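Local coordinates for beta-galactosidase (Bacillus circulans subsp. alkalophilus, PDB 3TTY), which hydrolyses terminal beta-galactosidic bonds as a TIM-barrel glycoside hydrolase, and is captured here with galactose in its pocket, at residues E307-V312 / K356-V361; L347-G352 / I362-H367; V326-S331 / A377-E382. All blocks are in the same frame, centred on the assembly; numbering follows the deposited sequence.

Interaction 1: E307-V312 / K356-V361; sequences EQTPGV and KYHGAV. With GLA (alpha-D-galactopyranose), chain H.
The imidazole of H358 is approached by V312 O over one face, 3.9 Å above the ring plane toward its rim, while galactose O6 lies at the ring edge; T309 comes in obliquely, its CB 3.5 Å from H358 CE1. F345 meets the same ring edge-to-face. These loops follow strands 303-307 and 339-344 of the TIM barrel, and they build part of the galactose pocket at the C-terminal ends of those strands. Histidine suits the spot because one flat ring can offer a nitrogen to the loop and another to the sugar. ND1 donates to G359 O at 2.9 Å, nearly straight at 165° and on a carbonyl lone pair, which fixes the ring's rotation and leaves NE2 turned to the sugar. CG stands anti to the backbone N (chi1 -162°), carrying the ring back toward T309, although CB starts out away from that loop. NE2 then makes a weak bond of 2.9 Å to galactose O6. On the strand side, E307 holds its chain extended beyond CG, and its OE2 accepts from galactose O2 at 2.8 Å; OE1 also receives the sugar O1, at a doubtfully short distance, and Y277 OH. The loops themselves are joined through V312 O, which takes G359 N at 3.1 Å from one face of its carbonyl plane and T309 OG1 at 2.6 Å from the other. T309 OG1 in turn accepts from G311 N, an ST turn that a threonine hydroxyl can close. G359 needs to be glycine, since a CB there would run into T309 OG1 and crowd V312 N. Beyond it the puckered pyrrolidine of P310 lies against the backbone of the other loop, its CG 3.4 Å from A360 C.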
ATOM      1  N   GLU A 307      23.018 -19.925 -11.374  1.00 20.85           N
ATOM      2  CA  GLU A 307      23.298 -19.196 -10.138  1.00 21.08           C
ATOM      3  C   GLU A 307      22.574 -19.712  -8.900  1.00 21.09           C
ATOM      4  O   GLU A 307      21.546 -20.395  -8.974  1.00 23.10           O
ATOM      5  CB  GLU A 307      22.957 -17.711 -10.265  1.00 19.70           C
ATOM      6  CG  GLU A 307      23.459 -16.996 -11.491  1.00 20.71           C
ATOM      7  CD  GLU A 307      22.815 -15.632 -11.592  1.00 21.04           C
ATOM      8  OE1 GLU A 307      22.471 -15.098 -10.521  1.00 20.97           O
ATOM      9  OE2 GLU A 307      22.638 -15.100 -12.717  1.00 21.43           O
ATOM     10  N   GLN A 308      23.135 -19.319  -7.765  1.00 17.02           N
ATOM     11  CA  GLN A 308      22.588 -19.490  -6.431  1.00 18.48           C
ATOM     12  C   GLN A 308      23.617 -18.726  -5.603  1.00 20.52           C
ATOM     13  O   GLN A 308      24.755 -18.547  -6.046  1.00 20.50           O
ATOM     14  CB  GLN A 308      22.559 -20.968  -6.008  1.00 18.17           C
ATOM     15  CG  GLN A 308      23.944 -21.616  -5.881  1.00 19.24           C
ATOM     16  CD  GLN A 308      23.906 -23.068  -5.393  1.00 19.99           C
ATOM     17  OE1 GLN A 308      22.862 -23.591  -5.024  1.00 19.83           O
ATOM     18  NE2 GLN A 308      25.058 -23.713  -5.396  1.00 21.64           N
ATOM     19  N   THR A 309      23.256 -18.251  -4.422  1.00 18.91           N
ATOM     20  CA  THR A 309      24.276 -17.598  -3.613  1.00 19.49           C
ATOM     21  C   THR A 309      25.068 -18.637  -2.808  1.00 21.22           C
ATOM     22  O   THR A 309      24.512 -19.656  -2.388  1.00 20.77           O
ATOM     23  CB  THR A 309      23.689 -16.525  -2.687  1.00 20.96           C
ATOM     24  OG1 THR A 309      24.704 -16.081  -1.784  1.00 20.22           O
ATOM     25  CG2 THR A 309      22.523 -17.076  -1.896  1.00 20.04           C
ATOM     26  N   PRO A 310      26.378 -18.408  -2.630  1.00 21.22           N
ATOM     27  CA  PRO A 310      27.136 -19.274  -1.709  1.00 18.09           C
ATOM     28  C   PRO A 310      26.808 -18.998  -0.234  1.00 22.44           C
ATOM     29  O   PRO A 310      27.136 -19.817   0.625  1.00 22.64           O
ATOM     30  CB  PRO A 310      28.607 -18.942  -2.025  1.00 19.15           C
ATOM     31  CG  PRO A 310      28.581 -17.654  -2.760  1.00 21.38           C
ATOM     32  CD  PRO A 310      27.254 -17.559  -3.462  1.00 18.81           C
ATOM     33  N   GLY A 311      26.168 -17.863   0.053  1.00 24.14           N
ATOM     34  CA  GLY A 311      25.771 -17.521   1.411  1.00 23.05           C
ATOM     35  C   GLY A 311      24.452 -16.755   1.483  1.00 23.39           C
ATOM     36  O   GLY A 311      23.372 -17.340   1.358  1.00 21.67           O
ATOM     37  N   VAL A 312      24.537 -15.440   1.683  1.00 22.58           N
ATOM     38  CA  VAL A 312      23.339 -14.599   1.749  1.00 21.49           C
ATOM     39  C   VAL A 312      22.958 -13.999   0.389  1.00 27.09           C
ATOM     40  O   VAL A 312      23.750 -14.008  -0.549  1.00 23.67           O
ATOM     41  CB  VAL A 312      23.518 -13.452   2.757  1.00 19.84           C
ATOM     42  CG1 VAL A 312      23.777 -14.016   4.152  1.00 24.77           C
ATOM     43  CG2 VAL A 312      24.645 -12.533   2.324  1.00 17.62           C
ATOM     44  N   LYS A 356      26.699  -5.280  -3.050  1.00 18.25           N
ATOM     45  CA  LYS A 356      27.883  -5.478  -2.215  1.00 15.26           C
ATOM     46  C   LYS A 356      27.645  -6.388  -1.001  1.00 18.97           C
ATOM     47  O   LYS A 356      28.607  -6.905  -0.430  1.00 17.21           O
ATOM     48  CB  LYS A 356      28.465  -4.144  -1.774  1.00 17.52           C
ATOM     49  CG  LYS A 356      27.493  -3.262  -0.990  1.00 22.55           C
ATOM     50  CD  LYS A 356      28.047  -1.844  -0.880  1.00 16.70           C
ATOM     51  CE  LYS A 356      27.128  -0.949  -0.076  1.00 16.38           C
ATOM     52  NZ  LYS A 356      26.068  -0.342  -0.908  1.00 20.34           N
ATOM     53  N   TYR A 357      26.380  -6.571  -0.598  1.00 18.10           N
ATOM     54  CA  TYR A 357      26.052  -7.461   0.521  1.00 16.41           C
ATOM     55  C   TYR A 357      25.393  -8.725   0.008  1.00 20.99           C
ATOM     56  O   TYR A 357      24.754  -9.456   0.758  1.00 25.62           O
ATOM     57  CB  TYR A 357      25.222  -6.753   1.620  1.00 17.44           C
ATOM     58  CG  TYR A 357      25.927  -5.507   2.028  1.00 20.47           C
ATOM     59  CD1 TYR A 357      27.300  -5.528   2.234  1.00 18.84           C
ATOM     60  CD2 TYR A 357      25.269  -4.291   2.103  1.00 18.69           C
ATOM     61  CE1 TYR A 357      27.987  -4.388   2.540  1.00 18.63           C
ATOM     62  CE2 TYR A 357      25.956  -3.143   2.416  1.00 17.68           C
ATOM     63  CZ  TYR A 357      27.321  -3.197   2.633  1.00 17.00           C
ATOM     64  OH  TYR A 357      28.034  -2.054   2.930  1.00 19.12           O
ATOM     65  N   HIS A 358      25.558  -8.970  -1.288  1.00 20.29           N
ATOM     66  CA  HIS A 358      25.334 -10.302  -1.837  1.00 22.26           C
ATOM     67  C   HIS A 358      26.559 -11.183  -1.543  1.00 18.41           C
ATOM     68  O   HIS A 358      27.708 -10.740  -1.667  1.00 16.97           O
ATOM     69  CB  HIS A 358      25.058 -10.253  -3.348  1.00 21.41           C
ATOM     70  CG  HIS A 358      24.402 -11.494  -3.881  1.00 22.50           C
ATOM     71  ND1 HIS A 358      25.071 -12.693  -4.015  1.00 21.44           N
ATOM     72  CD2 HIS A 358      23.134 -11.722  -4.303  1.00 20.44           C
ATOM     73  CE1 HIS A 358      24.244 -13.606  -4.497  1.00 21.90           C
ATOM     74  NE2 HIS A 358      23.062 -13.044  -4.676  1.00 21.73           N
ATOM     75  N   GLY A 359      26.299 -12.421  -1.140  1.00 19.14           N
ATOM     76  CA  GLY A 359      27.347 -13.387  -0.859  1.00 18.53           C
ATOM     77  C   GLY A 359      28.184 -13.747  -2.074  1.00 22.12           C
ATOM     78  O   GLY A 359      27.738 -13.627  -3.225  1.00 21.35           O
ATOM     79  N   ALA A 360      29.413 -14.182  -1.815  1.00 20.69           N
ATOM     80  CA  ALA A 360      30.307 -14.647  -2.869  1.00 19.44           C
ATOM     81  C   ALA A 360      31.260 -15.678  -2.285  1.00 20.16           C
ATOM     82  O   ALA A 360      31.361 -15.822  -1.068  1.00 19.29           O
ATOM     83  CB  ALA A 360      31.081 -13.488  -3.469  1.00 15.50           C
ATOM     84  N   VAL A 361      31.952 -16.408  -3.150  1.00 21.06           N
ATOM     85  CA  VAL A 361      32.947 -17.366  -2.689  1.00 22.23           C
ATOM     86  C   VAL A 361      34.095 -16.645  -1.977  1.00 22.68           C
ATOM     87  O   VAL A 361      34.489 -17.028  -0.879  1.00 22.62           O
ATOM     88  CB  VAL A 361      33.473 -18.201  -3.842  1.00 23.80           C
ATOM     89  CG1 VAL A 361      34.638 -19.068  -3.381  1.00 22.10           C
ATOM     90  CG2 VAL A 361      32.329 -19.050  -4.412  1.00 23.87           C
TER
HETATM   91  C1  GLA H 677      20.056 -12.682 -10.517  1.00 24.02           C
HETATM   92  C2  GLA H 677      21.031 -12.038 -11.534  1.00 19.21           C
HETATM   93  C3  GLA H 677      22.461 -11.892 -10.984  1.00 19.40           C
HETATM   94  C4  GLA H 677      22.364 -11.261  -9.603  1.00 19.50           C
HETATM   95  C5  GLA H 677      21.415 -12.087  -8.729  1.00 21.87           C
HETATM   96  C6  GLA H 677      21.396 -11.476  -7.323  1.00 18.83           C
HETATM   97  O1  GLA H 677      20.258 -14.083 -10.263  1.00 25.40           O
HETATM   98  O2  GLA H 677      21.073 -12.803 -12.728  1.00 19.74           O
HETATM   99  O3  GLA H 677      23.272 -11.045 -11.817  1.00 16.09           O
HETATM  100  O4  GLA H 677      21.822  -9.960  -9.793  1.00 18.67           O
HETATM  101  O5  GLA H 677      20.091 -12.007  -9.267  1.00 21.74           O
HETATM  102  O6  GLA H 677      20.847 -12.413  -6.386  1.00 19.98           O

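Interaction 2: L347-G352 / I362-H367; sequences LRRSVG and IEHVGH
R348 and I362 form a single backbone bridge in which both segments run the same way, I362 N donating to L347 O (2.8 Å) and R349 N to I362 O (3.0 Å). Around it the side chains split into two groups. The R348 guanidinium takes the CG2 methyl of I362 over the centre of one face, 3.5 Å above CZ, so this methyl covers that face of the flat cation; at its edge NH1 reaches two waters that pass to E363 O and G366 O. The type I turn from E363 to G366 presents these carbonyls, and G366, with its positive phi, suits the end of the turn. R349 kinks at its third torsion (chi3 82°), which swings NH1 round to E363 OE1 for a salt bridge of 2.6 Å. The oxygen lies in the guanidinium plane but is itself met from above the carboxylate plane. R349 NE also sits 3.6 Å over the ring of H364, near CE1, with the two planes 64° apart. A leucine in place of R349 would probably leave the E363 carboxylate without its charge partner and the H364 ring without the polar group over its face. H364 NE2 donates in its ring plane to S350 O at 2.9 Å, while ND1 bonds to Y502 OH of the second subunit. Both segments belong to the long loop between strand 339-344 and helix 371-386; L347 and R348 rest against helix 22-35, where R348 forms a salt bridge with D28, and nearby W20 makes a cation-pi contact with it.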
ATOM      1  N   LEU A 347      31.609 -15.031  -7.754  1.00 23.19           N
ATOM      2  CA  LEU A 347      32.875 -15.564  -7.253  1.00 20.64           C
ATOM      3  C   LEU A 347      33.620 -14.618  -6.284  1.00 21.35           C
ATOM      4  O   LEU A 347      34.324 -15.073  -5.381  1.00 22.11           O
ATOM      5  CB  LEU A 347      33.765 -16.021  -8.413  1.00 18.24           C
ATOM      6  CG  LEU A 347      33.155 -17.125  -9.273  1.00 18.82           C
ATOM      7  CD1 LEU A 347      34.192 -17.767 -10.175  1.00 17.85           C
ATOM      8  CD2 LEU A 347      32.500 -18.179  -8.371  1.00 20.51           C
ATOM      9  N   ARG A 348      33.457 -13.311  -6.457  1.00 19.35           N
ATOM     10  CA  ARG A 348      34.034 -12.348  -5.512  1.00 20.57           C
ATOM     11  C   ARG A 348      33.130 -11.126  -5.358  1.00 18.47           C
ATOM     12  O   ARG A 348      32.708 -10.538  -6.348  1.00 17.59           O
ATOM     13  CB  ARG A 348      35.448 -11.929  -5.925  1.00 13.96           C
ATOM     14  CG  ARG A 348      35.791 -10.496  -5.563  1.00 18.07           C
ATOM     15  CD  ARG A 348      37.110 -10.290  -4.807  1.00 19.79           C
ATOM     16  NE  ARG A 348      38.251 -11.133  -5.194  1.00 20.39           N
ATOM     17  CZ  ARG A 348      39.372 -11.206  -4.464  1.00 22.40           C
ATOM     18  NH1 ARG A 348      39.485 -10.491  -3.351  1.00 14.45           N
ATOM     19  NH2 ARG A 348      40.386 -11.976  -4.833  1.00 21.63           N
ATOM     20  N   ARG A 349      32.844 -10.755  -4.114  1.00 16.91           N
ATOM     21  CA  ARG A 349      31.880  -9.699  -3.807  1.00 16.62           C
ATOM     22  C   ARG A 349      32.252  -8.353  -4.432  1.00 20.21           C
ATOM     23  O   ARG A 349      33.430  -7.997  -4.562  1.00 15.64           O
ATOM     24  CB  ARG A 349      31.666  -9.572  -2.285  1.00 16.20           C
ATOM     25  CG  ARG A 349      30.725 -10.627  -1.724  1.00 20.70           C
ATOM     26  CD  ARG A 349      30.757 -10.828  -0.202  1.00 22.94           C
ATOM     27  NE  ARG A 349      29.953  -9.866   0.518  1.00 21.37           N
ATOM     28  CZ  ARG A 349      29.165 -10.135   1.564  1.00 21.12           C
ATOM     29  NH1 ARG A 349      29.049 -11.356   2.067  1.00 18.17           N
ATOM     30  NH2 ARG A 349      28.499  -9.145   2.131  1.00 20.35           N
ATOM     31  N   SER A 350      31.220  -7.637  -4.861  1.00 20.80           N
ATOM     32  CA  SER A 350      31.342  -6.271  -5.353  1.00 17.25           C
ATOM     33  C   SER A 350      31.417  -5.322  -4.164  1.00 18.35           C
ATOM     34  O   SER A 350      31.267  -5.750  -3.022  1.00 19.26           O
ATOM     35  CB  SER A 350      30.114  -5.928  -6.179  1.00 17.21           C
ATOM     36  OG  SER A 350      28.957  -6.175  -5.401  1.00 18.50           O
ATOM     37  N   VAL A 351      31.529  -4.027  -4.440  1.00 21.09           N
ATOM     38  CA  VAL A 351      32.145  -3.113  -3.490  1.00 20.49           C
ATOM     39  C   VAL A 351      31.471  -1.759  -3.069  1.00 20.68           C
ATOM     40  O   VAL A 351      31.748  -1.292  -1.973  1.00 20.64           O
ATOM     41  CB  VAL A 351      33.634  -2.936  -3.932  1.00 22.42           C
ATOM     42  CG1 VAL A 351      34.019  -1.497  -4.104  1.00 17.05           C
ATOM     43  CG2 VAL A 351      34.571  -3.728  -3.025  1.00 21.56           C
ATOM     44  N   GLY A 352      30.593  -1.116  -3.852  1.00 21.06           N
ATOM     45  CA  GLY A 352      30.120  -1.564  -5.136  1.00 26.03           C
ATOM     46  C   GLY A 352      28.623  -1.475  -5.431  1.00 16.62           C
ATOM     47  O   GLY A 352      28.113  -2.379  -6.078  1.00 24.53           O
ATOM     48  N   ILE A 362      34.608 -15.587  -2.600  1.00 20.41           N
ATOM     49  CA  ILE A 362      35.594 -14.713  -1.971  1.00 19.70           C
ATOM     50  C   ILE A 362      34.927 -13.394  -1.560  1.00 21.53           C
ATOM     51  O   ILE A 362      34.312 -12.703  -2.387  1.00 16.49           O
ATOM     52  CB  ILE A 362      36.742 -14.386  -2.928  1.00 17.43           C
ATOM     53  CG1 ILE A 362      37.402 -15.672  -3.428  1.00 20.94           C
ATOM     54  CG2 ILE A 362      37.749 -13.454  -2.253  1.00 19.19           C
ATOM     55  CD1 ILE A 362      38.329 -15.435  -4.604  1.00 23.82           C
ATOM     56  N   GLU A 363      35.058 -13.031  -0.288  1.00 21.08           N
ATOM     57  CA  GLU A 363      34.261 -11.929   0.232  1.00 19.99           C
ATOM     58  C   GLU A 363      35.108 -10.729   0.645  1.00 21.04           C
ATOM     59  O   GLU A 363      36.245 -10.607   0.187  1.00 19.41           O
ATOM     60  CB  GLU A 363      33.260 -12.443   1.274  1.00 20.25           C
ATOM     61  CG  GLU A 363      32.292 -13.430   0.589  1.00 19.19           C
ATOM     62  CD  GLU A 363      31.188 -13.983   1.479  1.00 24.33           C
ATOM     63  OE1 GLU A 363      30.004 -13.657   1.233  1.00 19.58           O
ATOM     64  OE2 GLU A 363      31.490 -14.794   2.386  1.00 26.09           O
ATOM     65  N   HIS A 364      34.553  -9.806   1.426  1.00 17.26           N
ATOM     66  CA  HIS A 364      35.237  -8.530   1.635  1.00 17.18           C
ATOM     67  C   HIS A 364      36.558  -8.670   2.395  1.00 19.69           C
ATOM     68  O   HIS A 364      37.461  -7.866   2.203  1.00 19.01           O
ATOM     69  CB  HIS A 364      34.314  -7.483   2.284  1.00 17.52           C
ATOM     70  CG  HIS A 364      33.174  -7.062   1.403  1.00 19.51           C
ATOM     71  ND1 HIS A 364      31.909  -6.809   1.889  1.00 17.54           N
ATOM     72  CD2 HIS A 364      33.106  -6.869   0.064  1.00 17.41           C
ATOM     73  CE1 HIS A 364      31.113  -6.475   0.890  1.00 19.30           C
ATOM     74  NE2 HIS A 364      31.817  -6.500  -0.229  1.00 20.45           N
ATOM     75  N   VAL A 365      36.666  -9.692   3.244  1.00 21.18           N
ATOM     76  CA  VAL A 365      37.928  -9.991   3.921  1.00 20.18           C
ATOM     77  C   VAL A 365      39.031 -10.312   2.925  1.00 21.56           C
ATOM     78  O   VAL A 365      40.199 -10.115   3.215  1.00 21.39           O
ATOM     79  CB  VAL A 365      37.838 -11.233   4.820  1.00 18.36           C
ATOM     80  CG1 VAL A 365      38.826 -11.075   5.988  1.00 22.72           C
ATOM     81  CG2 VAL A 365      36.432 -11.452   5.293  1.00 35.57           C
ATOM     82  N   GLY A 366      38.653 -10.881   1.781  1.00 19.74           N
ATOM     83  CA  GLY A 366      39.595 -11.138   0.710  1.00 19.60           C
ATOM     84  C   GLY A 366      40.518 -12.334   0.875  1.00 19.35           C
ATOM     85  O   GLY A 366      41.594 -12.345   0.305  1.00 20.90           O
ATOM     86  N   HIS A 367      40.106 -13.344   1.634  1.00 19.81           N
ATOM     87  CA  HIS A 367      40.925 -14.546   1.783  1.00 20.49           C
ATOM     88  C   HIS A 367      40.042 -15.770   2.011  1.00 18.88           C
ATOM     89  O   HIS A 367      38.835 -15.642   2.218  1.00 20.66           O
ATOM     90  CB  HIS A 367      41.959 -14.396   2.915  1.00 16.66           C
ATOM     91  CG  HIS A 367      41.354 -14.353   4.284  1.00 19.41           C
ATOM     92  ND1 HIS A 367      41.609 -13.335   5.182  1.00 19.72           N
ATOM     93  CD2 HIS A 367      40.493 -15.197   4.906  1.00 16.35           C
ATOM     94  CE1 HIS A 367      40.940 -13.559   6.299  1.00 20.77           C
ATOM     95  NE2 HIS A 367      40.257 -14.684   6.157  1.00 23.28           N
TER
HETATM   96  O   HOH W   1      41.995 -11.059  -2.147  1.00 20.28           O
HETATM   97  O   HOH W   2      37.436  -9.192  -1.718  1.00 23.20           O

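Interaction 3: V326-S331 / A377-E382; sequences VMRLWS and AELGKE
R328 and E382 supply the ionic part of this helix-helix contact. The arginine grips the carboxylate side-on, NE to OE1 at 2.9 Å and NH2 to OE2 at 2.8 Å, each oxygen met on its syn side, with the two planes 63° apart. E382 OE1 also takes a hydrogen bond from Y332 OH. R328 reaches across because its chain stays extended from CG to NE, with CG anti to the backbone N (chi1 179°). E378 forms no salt bridge but brings a second negative charge near: its OE1 is 4.5 Å from R328 NE, well out of the guanidinium plane. Apolar packing joins L379 CD1 to M327 SD at 3.8 Å, on the inner side of the interface; the same methyl also packs against the S331 hydroxyl. That serine is satisfied within its own helix, S331 OG donating to M327 O at 2.8 Å. The helix segments run broadly the same way, 35° apart with axes 10.3 Å from each other, as neighbouring outer helices of a TIM barrel do. Beneath them lies strand 339-344, where M327 touches F344 and L379 touches V342; on the outer side R328 packs on V669 of strand 669-674.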
ATOM      1  N   VAL A 326      24.117 -26.097   4.483  1.00 20.88           N
ATOM      2  CA  VAL A 326      22.900 -25.834   3.723  1.00 23.79           C
ATOM      3  C   VAL A 326      23.213 -25.486   2.276  1.00 20.65           C
ATOM      4  O   VAL A 326      22.517 -25.927   1.367  1.00 20.08           O
ATOM      5  CB  VAL A 326      22.007 -24.777   4.393  1.00 20.96           C
ATOM      6  CG1 VAL A 326      20.919 -24.297   3.440  1.00 22.80           C
ATOM      7  CG2 VAL A 326      21.388 -25.361   5.651  1.00 22.78           C
ATOM      8  N   MET A 327      24.269 -24.716   2.064  1.00 20.10           N
ATOM      9  CA  MET A 327      24.703 -24.400   0.708  1.00 22.64           C
ATOM     10  C   MET A 327      24.925 -25.696  -0.072  1.00 23.09           C
ATOM     11  O   MET A 327      24.525 -25.818  -1.238  1.00 24.75           O
ATOM     12  CB  MET A 327      25.974 -23.537   0.742  1.00 21.46           C
ATOM     13  CG  MET A 327      26.465 -23.034  -0.619  1.00 20.31           C
ATOM     14  SD  MET A 327      27.258 -24.313  -1.621  1.00 18.97           S
ATOM     15  CE  MET A 327      28.653 -24.717  -0.564  1.00 23.36           C
ATOM     16  N   ARG A 328      25.537 -26.675   0.588  1.00 23.29           N
ATOM     17  CA  ARG A 328      25.795 -27.981  -0.026  1.00 24.61           C
ATOM     18  C   ARG A 328      24.499 -28.763  -0.272  1.00 22.35           C
ATOM     19  O   ARG A 328      24.304 -29.334  -1.343  1.00 20.99           O
ATOM     20  CB  ARG A 328      26.738 -28.789   0.858  1.00 24.30           C
ATOM     21  CG  ARG A 328      27.082 -30.170   0.349  1.00 21.20           C
ATOM     22  CD  ARG A 328      28.163 -30.731   1.250  1.00 25.69           C
ATOM     23  NE  ARG A 328      28.543 -32.102   0.939  1.00 25.06           N
ATOM     24  CZ  ARG A 328      27.961 -33.173   1.472  1.00 28.05           C
ATOM     25  NH1 ARG A 328      26.956 -33.028   2.325  1.00 20.20           N
ATOM     26  NH2 ARG A 328      28.378 -34.389   1.149  1.00 28.13           N
ATOM     27  N   LEU A 329      23.626 -28.785   0.734  1.00 22.36           N
ATOM     28  CA  LEU A 329      22.305 -29.408   0.630  1.00 28.40           C
ATOM     29  C   LEU A 329      21.567 -28.934  -0.621  1.00 22.55           C
ATOM     30  O   LEU A 329      21.131 -29.735  -1.442  1.00 20.09           O
ATOM     31  CB  LEU A 329      21.461 -29.044   1.852  1.00 22.34           C
ATOM     32  CG  LEU A 329      20.558 -30.076   2.531  1.00 29.91           C
ATOM     33  CD1 LEU A 329      19.385 -29.370   3.187  1.00 26.70           C
ATOM     34  CD2 LEU A 329      20.067 -31.163   1.590  1.00 28.51           C
ATOM     35  N   TRP A 330      21.445 -27.616  -0.751  1.00 24.62           N
ATOM     36  CA  TRP A 330      20.680 -26.994  -1.832  1.00 23.27           C
ATOM     37  C   TRP A 330      21.331 -27.111  -3.211  1.00 21.45           C
ATOM     38  O   TRP A 330      20.643 -27.013  -4.231  1.00 23.37           O
ATOM     39  CB  TRP A 330      20.381 -25.525  -1.499  1.00 20.95           C
ATOM     40  CG  TRP A 330      19.444 -25.363  -0.350  1.00 20.01           C
ATOM     41  CD1 TRP A 330      18.906 -26.358   0.404  1.00 18.12           C
ATOM     42  CD2 TRP A 330      18.927 -24.132   0.177  1.00 20.18           C
ATOM     43  NE1 TRP A 330      18.079 -25.832   1.363  1.00 23.78           N
ATOM     44  CE2 TRP A 330      18.073 -24.466   1.250  1.00 17.85           C
ATOM     45  CE3 TRP A 330      19.106 -22.781  -0.153  1.00 21.98           C
ATOM     46  CZ2 TRP A 330      17.399 -23.504   2.001  1.00 20.62           C
ATOM     47  CZ3 TRP A 330      18.433 -21.817   0.596  1.00 22.36           C
ATOM     48  CH2 TRP A 330      17.587 -22.186   1.661  1.00 22.52           C
ATOM     49  N   SER A 331      22.649 -27.307  -3.239  1.00 22.65           N
ATOM     50  CA  SER A 331      23.360 -27.596  -4.492  1.00 21.02           C
ATOM     51  C   SER A 331      23.041 -29.004  -4.985  1.00 21.47           C
ATOM     52  O   SER A 331      22.728 -29.192  -6.156  1.00 19.62           O
ATOM     53  CB  SER A 331      24.885 -27.451  -4.333  1.00 21.07           C
ATOM     54  OG  SER A 331      25.253 -26.155  -3.900  1.00 21.00           O
ATOM     55  N   ALA A 377      34.735 -24.908  -0.790  1.00 22.45           N
ATOM     56  CA  ALA A 377      35.891 -25.726  -1.144  1.00 23.60           C
ATOM     57  C   ALA A 377      35.530 -27.192  -1.028  1.00 22.06           C
ATOM     58  O   ALA A 377      35.839 -27.988  -1.910  1.00 25.93           O
ATOM     59  CB  ALA A 377      37.090 -25.399  -0.249  1.00 22.27           C
ATOM     60  N   GLU A 378      34.849 -27.529   0.057  1.00 23.19           N
ATOM     61  CA  GLU A 378      34.446 -28.900   0.329  1.00 25.34           C
ATOM     62  C   GLU A 378      33.583 -29.449  -0.805  1.00 25.05           C
ATOM     63  O   GLU A 378      33.815 -30.556  -1.285  1.00 25.57           O
ATOM     64  CB  GLU A 378      33.693 -28.976   1.666  1.00 24.40           C
ATOM     65  CG  GLU A 378      33.165 -30.363   2.013  1.00 37.81           C
ATOM     66  CD  GLU A 378      32.099 -30.359   3.124  1.00 50.44           C
ATOM     67  OE1 GLU A 378      31.937 -31.409   3.793  1.00 63.75           O
ATOM     68  OE2 GLU A 378      31.414 -29.327   3.319  1.00 36.42           O
ATOM     69  N   LEU A 379      32.585 -28.675  -1.224  1.00 23.86           N
ATOM     70  CA  LEU A 379      31.696 -29.080  -2.309  1.00 20.04           C
ATOM     71  C   LEU A 379      32.504 -29.192  -3.588  1.00 21.63           C
ATOM     72  O   LEU A 379      32.369 -30.159  -4.338  1.00 24.78           O
ATOM     73  CB  LEU A 379      30.601 -28.038  -2.505  1.00 22.60           C
ATOM     74  CG  LEU A 379      29.230 -28.417  -3.055  1.00 24.53           C
ATOM     75  CD1 LEU A 379      28.630 -27.184  -3.731  1.00 22.96           C
ATOM     76  CD2 LEU A 379      29.268 -29.598  -4.005  1.00 24.33           C
ATOM     77  N   GLY A 380      33.342 -28.191  -3.838  1.00 19.28           N
ATOM     78  CA  GLY A 380      34.233 -28.218  -4.984  1.00 23.18           C
ATOM     79  C   GLY A 380      34.982 -29.538  -5.078  1.00 27.51           C
ATOM     80  O   GLY A 380      35.100 -30.123  -6.163  1.00 26.55           O
ATOM     81  N   LYS A 381      35.487 -30.015  -3.943  1.00 20.52           N
ATOM     82  CA  LYS A 381      36.217 -31.281  -3.917  1.00 31.14           C
ATOM     83  C   LYS A 381      35.349 -32.494  -4.304  1.00 26.22           C
ATOM     84  O   LYS A 381      35.748 -33.301  -5.143  1.00 26.65           O
ATOM     85  CB  LYS A 381      36.881 -31.500  -2.552  1.00 34.56           C
ATOM     86  CG  LYS A 381      37.861 -32.678  -2.493  1.00 44.88           C
ATOM     87  CD  LYS A 381      38.760 -32.563  -1.258  1.00 58.40           C
ATOM     88  CE  LYS A 381      39.732 -33.730  -1.130  1.00 65.43           C
ATOM     89  NZ  LYS A 381      40.650 -33.548   0.040  1.00 63.72           N
ATOM     90  N   GLU A 382      34.180 -32.622  -3.687  1.00 23.50           N
ATOM     91  CA  GLU A 382      33.244 -33.695  -4.039  1.00 27.03           C
ATOM     92  C   GLU A 382      32.892 -33.681  -5.533  1.00 23.55           C
ATOM     93  O   GLU A 382      32.896 -34.716  -6.196  1.00 20.86           O
ATOM     94  CB  GLU A 382      31.970 -33.592  -3.189  1.00 24.94           C
ATOM     95  CG  GLU A 382      32.224 -33.778  -1.696  1.00 26.55           C
ATOM     96  CD  GLU A 382      30.991 -33.549  -0.849  1.00 28.89           C
ATOM     97  OE1 GLU A 382      30.003 -32.990  -1.366  1.00 30.42           O
ATOM     98  OE2 GLU A 382      31.014 -33.922   0.347  1.00 35.90           O
TER

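All three contacts gather at the last two strand-helix units of the barrel, after strands 303-307 and 339-344, and all involve chain leading to or lying in helix 371-386. Interaction 1 is buried and belongs to the sugar pocket, so several of its polar groups serve the sugar and the loop shape. Interaction 2, also largely buried, joins parts of one loop by a backbone bridge, an Arg-Glu salt bridge, a histidine-to-carbonyl bond and bridging waters; it packs directly on interaction 1, and both reach the second subunit. Interaction 3 is partly exposed and purely helical, with a salt bridge outside and apolar packing inside. A probable hydrogen bond from Q308 to S331 ties it to interaction 1, whereas interactions 2 and 3 do not touch.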